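Local coordinates for protein putative esterase Rv1847/MT1895 (PDB 3S4K) that probably hydrolyses acyl-CoA thioesters as a member of the PaaI thioesterase family, perhaps acting on 1,4-dihydroxy-2-naphthoyl-CoA, at residues L117-I122 / V130-V135. Residues are numbered along the deposited sequence; the frame is centred on the assembly and turned at random. Where two conformers were deposited one is given.
Sequences LWLVTI and VARGQV
Ile122 and Val130 meet where two neighbouring strands of the hot-dog fold, 115-123 and 129-140, pair as an antiparallel beta hairpin. At this end the hairpin carries a classic beta bulge: Val130 and Ala131 both face Ile122, whose O takes a bond from Val130 N at 2.9 Å and a weak, longer one from Ala131 N. The tight packing is on the face of Trp118, Val120, Ile122, Ala131 and Val135, which lies against helix 56-75, the central helix that the sheet wraps in this fold. Beside it, at the bulge, Ile122 CG2 packs on Val130 CG2 in the conformer given, one of two modelled for Ile122, and Tyr59 of the helix touches both residues. In the middle, Gly133 brings no side chain to this face, and its backbone pairs with Val120 in both directions; Val120 N reaches Gly133 O at 2.8 Å.

The other face, that of Leu119, Thr121, Arg132 and Gln134, is the solvent side: Thr121 and Gln134 are partly exposed there, although Leu119 is buried. Arg132 is exposed, yet its chain, extended from CG to NE, brings the guanidinium over the end of Leu119. With CG anti to the backbone N (chi1 167°), Leu119 puts CD1 over the centre of that flat group, 3.4 Å above its plane, while CD2 comes up to NH2 on the same face. Next to them a water bridges the strands: Thr121 OG1 lies 2.7 Å from it, and Arg132 NE donates to the same water at 3.2 Å.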
ATOM      1  N   LEU A 117      11.635  -4.685 -11.777  1.00  6.55           N
ATOM      2  CA  LEU A 117      11.741  -4.309 -10.396  1.00  7.35           C
ATOM      3  C   LEU A 117      12.098  -2.813 -10.361  1.00  7.19           C
ATOM      4  O   LEU A 117      13.118  -2.396 -10.945  1.00  7.66           O
ATOM      5  CB  LEU A 117      12.767  -5.214  -9.686  1.00  7.67           C
ATOM      6  CG  LEU A 117      12.898  -5.022  -8.175  1.00  9.53           C
ATOM      7  CD1 LEU A 117      11.659  -5.499  -7.458  1.00 12.91           C
ATOM      8  CD2 LEU A 117      14.151  -5.693  -7.610  1.00  8.74           C
ATOM      9  N   TRP A 118      11.272  -2.004  -9.689  1.00  6.73           N
ATOM     10  CA  TRP A 118      11.445  -0.553  -9.595  1.00  6.65           C
ATOM     11  C   TRP A 118      11.534  -0.101  -8.134  1.00  6.61           C
ATOM     12  O   TRP A 118      10.834  -0.640  -7.279  1.00  6.85           O
ATOM     13  CB  TRP A 118      10.277   0.200 -10.249  1.00  7.69           C
ATOM     14  CG  TRP A 118      10.299   0.086 -11.756  1.00  4.82           C
ATOM     15  CD1 TRP A 118       9.824  -0.931 -12.503  1.00  7.72           C
ATOM     16  CD2 TRP A 118      10.841   1.038 -12.675  1.00  6.23           C
ATOM     17  NE1 TRP A 118      10.015  -0.683 -13.842  1.00 10.18           N
ATOM     18  CE2 TRP A 118      10.664   0.514 -13.977  1.00  7.96           C
ATOM     19  CE3 TRP A 118      11.474   2.274 -12.527  1.00  8.10           C
ATOM     20  CZ2 TRP A 118      11.071   1.205 -15.125  1.00  8.55           C
ATOM     21  CZ3 TRP A 118      11.907   2.933 -13.661  1.00  7.98           C
ATOM     22  CH2 TRP A 118      11.693   2.403 -14.945  1.00  7.21           C
ATOM     23  N   LEU A 119      12.410   0.873  -7.861  1.00  5.93           N
ATOM     24  CA  LEU A 119      12.535   1.528  -6.552  1.00  5.81           C
ATOM     25  C   LEU A 119      11.846   2.894  -6.610  1.00  6.58           C
ATOM     26  O   LEU A 119      12.084   3.684  -7.534  1.00  7.34           O
ATOM     27  CB  LEU A 119      14.008   1.754  -6.210  1.00  7.12           C
ATOM     28  CG  LEU A 119      14.284   2.693  -5.045  1.00  7.83           C
ATOM     29  CD1 LEU A 119      13.784   2.054  -3.766  1.00  8.86           C
ATOM     30  CD2 LEU A 119      15.790   2.972  -4.941  1.00  9.58           C
ATOM     31  N   VAL A 120      11.014   3.178  -5.615  1.00  5.90           N
ATOM     32  CA  VAL A 120      10.357   4.472  -5.501  1.00  5.94           C
ATOM     33  C   VAL A 120      10.666   5.045  -4.131  1.00  6.11           C
ATOM     34  O   VAL A 120      10.475   4.368  -3.108  1.00  7.09           O
ATOM     35  CB  VAL A 120       8.839   4.350  -5.669  1.00  6.13           C
ATOM     36  CG1 VAL A 120       8.177   5.740  -5.615  1.00  7.52           C
ATOM     37  CG2 VAL A 120       8.497   3.590  -6.963  1.00  6.96           C
ATOM     38  N   THR A 121      11.137   6.292  -4.119  1.00  6.41           N
ATOM     39  CA  THR A 121      11.508   6.999  -2.886  1.00  6.19           C
ATOM     40  C   THR A 121      10.594   8.211  -2.761  1.00  6.32           C
ATOM     41  O   THR A 121      10.496   9.029  -3.689  1.00  7.07           O
ATOM     42  CB  THR A 121      12.996   7.439  -2.882  1.00  6.54           C
ATOM     43  OG1 THR A 121      13.823   6.311  -3.194  1.00  5.91           O
ATOM     44  CG2 THR A 121      13.419   8.064  -1.513  1.00  8.32           C
ATOM     45  N   ILE A 122       9.967   8.345  -1.596  1.00  5.92           N
ATOM     46  CA  ILE A 122       9.056   9.454  -1.316  0.50  6.65           C
ATOM     47  C   ILE A 122       9.696  10.413  -0.325  1.00  6.81           C
ATOM     48  O   ILE A 122      10.121   9.995   0.753  1.00  7.36           O
ATOM     49  CB  ILE A 122       7.734   8.964  -0.709  0.50  6.69           C
ATOM     50  CG1 ILE A 122       7.187   7.782  -1.516  0.50  7.95           C
ATOM     51  CG2 ILE A 122       6.741  10.091  -0.671  0.50  7.46           C
ATOM     52  CD1 ILE A 122       5.680   7.614  -1.390  0.50  7.12           C
ATOM     53  N   VAL A 130      10.305   9.979   3.609  1.00  7.02           N
ATOM     54  CA  VAL A 130       9.164   9.540   4.419  1.00  7.77           C
ATOM     55  C   VAL A 130       8.805   8.074   4.201  1.00  7.91           C
ATOM     56  O   VAL A 130       8.351   7.414   5.154  1.00  6.74           O
ATOM     57  CB  VAL A 130       7.903  10.467   4.254  1.00  7.88           C
ATOM     58  CG1 VAL A 130       8.192  11.872   4.779  1.00  8.95           C
ATOM     59  CG2 VAL A 130       7.417  10.529   2.830  1.00  8.97           C
ATOM     60  N   ALA A 131       9.019   7.553   2.997  1.00  7.49           N
ATOM     61  CA  ALA A 131       8.790   6.140   2.672  1.00  7.41           C
ATOM     62  C   ALA A 131       9.631   5.769   1.452  1.00  8.24           C
ATOM     63  O   ALA A 131       9.981   6.650   0.644  1.00  6.99           O
ATOM     64  CB  ALA A 131       7.291   5.865   2.423  1.00  6.74           C
ATOM     65  N   ARG A 132       9.957   4.487   1.310  1.00  8.21           N
ATOM     66  CA  ARG A 132      10.773   3.992   0.187  1.00  9.72           C
ATOM     67  C   ARG A 132      10.327   2.573  -0.051  1.00  8.98           C
ATOM     68  O   ARG A 132      10.122   1.839   0.913  1.00 11.10           O
ATOM     69  CB  ARG A 132      12.255   4.053   0.558  1.00 10.37           C
ATOM     70  CG  ARG A 132      13.285   3.545  -0.466  1.00 14.43           C
ATOM     71  CD  ARG A 132      14.672   3.459   0.213  1.00 18.44           C
ATOM     72  NE  ARG A 132      15.762   3.204  -0.731  1.00 22.71           N
ATOM     73  CZ  ARG A 132      16.076   2.005  -1.210  1.00 25.72           C
ATOM     74  NH1 ARG A 132      15.374   0.933  -0.850  1.00 27.93           N
ATOM     75  NH2 ARG A 132      17.087   1.870  -2.059  1.00 27.14           N
ATOM     76  N   GLY A 133      10.157   2.180  -1.302  1.00  6.88           N
ATOM     77  CA  GLY A 133       9.600   0.858  -1.585  1.00  7.08           C
ATOM     78  C   GLY A 133      10.065   0.303  -2.916  1.00  8.14           C
ATOM     79  O   GLY A 133      10.524   1.061  -3.786  1.00  8.38           O
ATOM     80  N   GLN A 134       9.924  -1.006  -3.080  1.00  8.72           N
ATOM     81  CA  GLN A 134      10.250  -1.673  -4.335  1.00  8.93           C
ATOM     82  C   GLN A 134       9.048  -2.428  -4.798  1.00  8.52           C
ATOM     83  O   GLN A 134       8.411  -3.100  -4.000  1.00  8.36           O
ATOM     84  CB  GLN A 134      11.424  -2.607  -4.165  1.00 10.53           C
ATOM     85  CG  GLN A 134      12.600  -1.800  -3.727  1.00 14.29           C
ATOM     86  CD  GLN A 134      13.844  -2.571  -3.514  1.00 18.76           C
ATOM     87  OE1 GLN A 134      13.897  -3.788  -3.695  1.00 23.76           O
ATOM     88  NE2 GLN A 134      14.879  -1.856  -3.112  1.00 22.79           N
ATOM     89  N   VAL A 135       8.768  -2.310  -6.091  1.00  7.36           N
ATOM     90  CA  VAL A 135       7.649  -2.967  -6.717  1.00  7.49           C
ATOM     91  C   VAL A 135       8.135  -3.930  -7.786  1.00  6.53           C
ATOM     92  O   VAL A 135       8.890  -3.534  -8.679  1.00  6.93           O
ATOM     93  CB  VAL A 135       6.695  -1.921  -7.324  1.00  6.85           C
ATOM     94  CG1 VAL A 135       5.469  -2.595  -7.953  1.00  9.09           C
ATOM     95  CG2 VAL A 135       6.289  -0.904  -6.263  1.00  6.27           C
TER
HETATM   96  O   HOH W   1      16.354   5.990  -2.231  1.00 19.04           O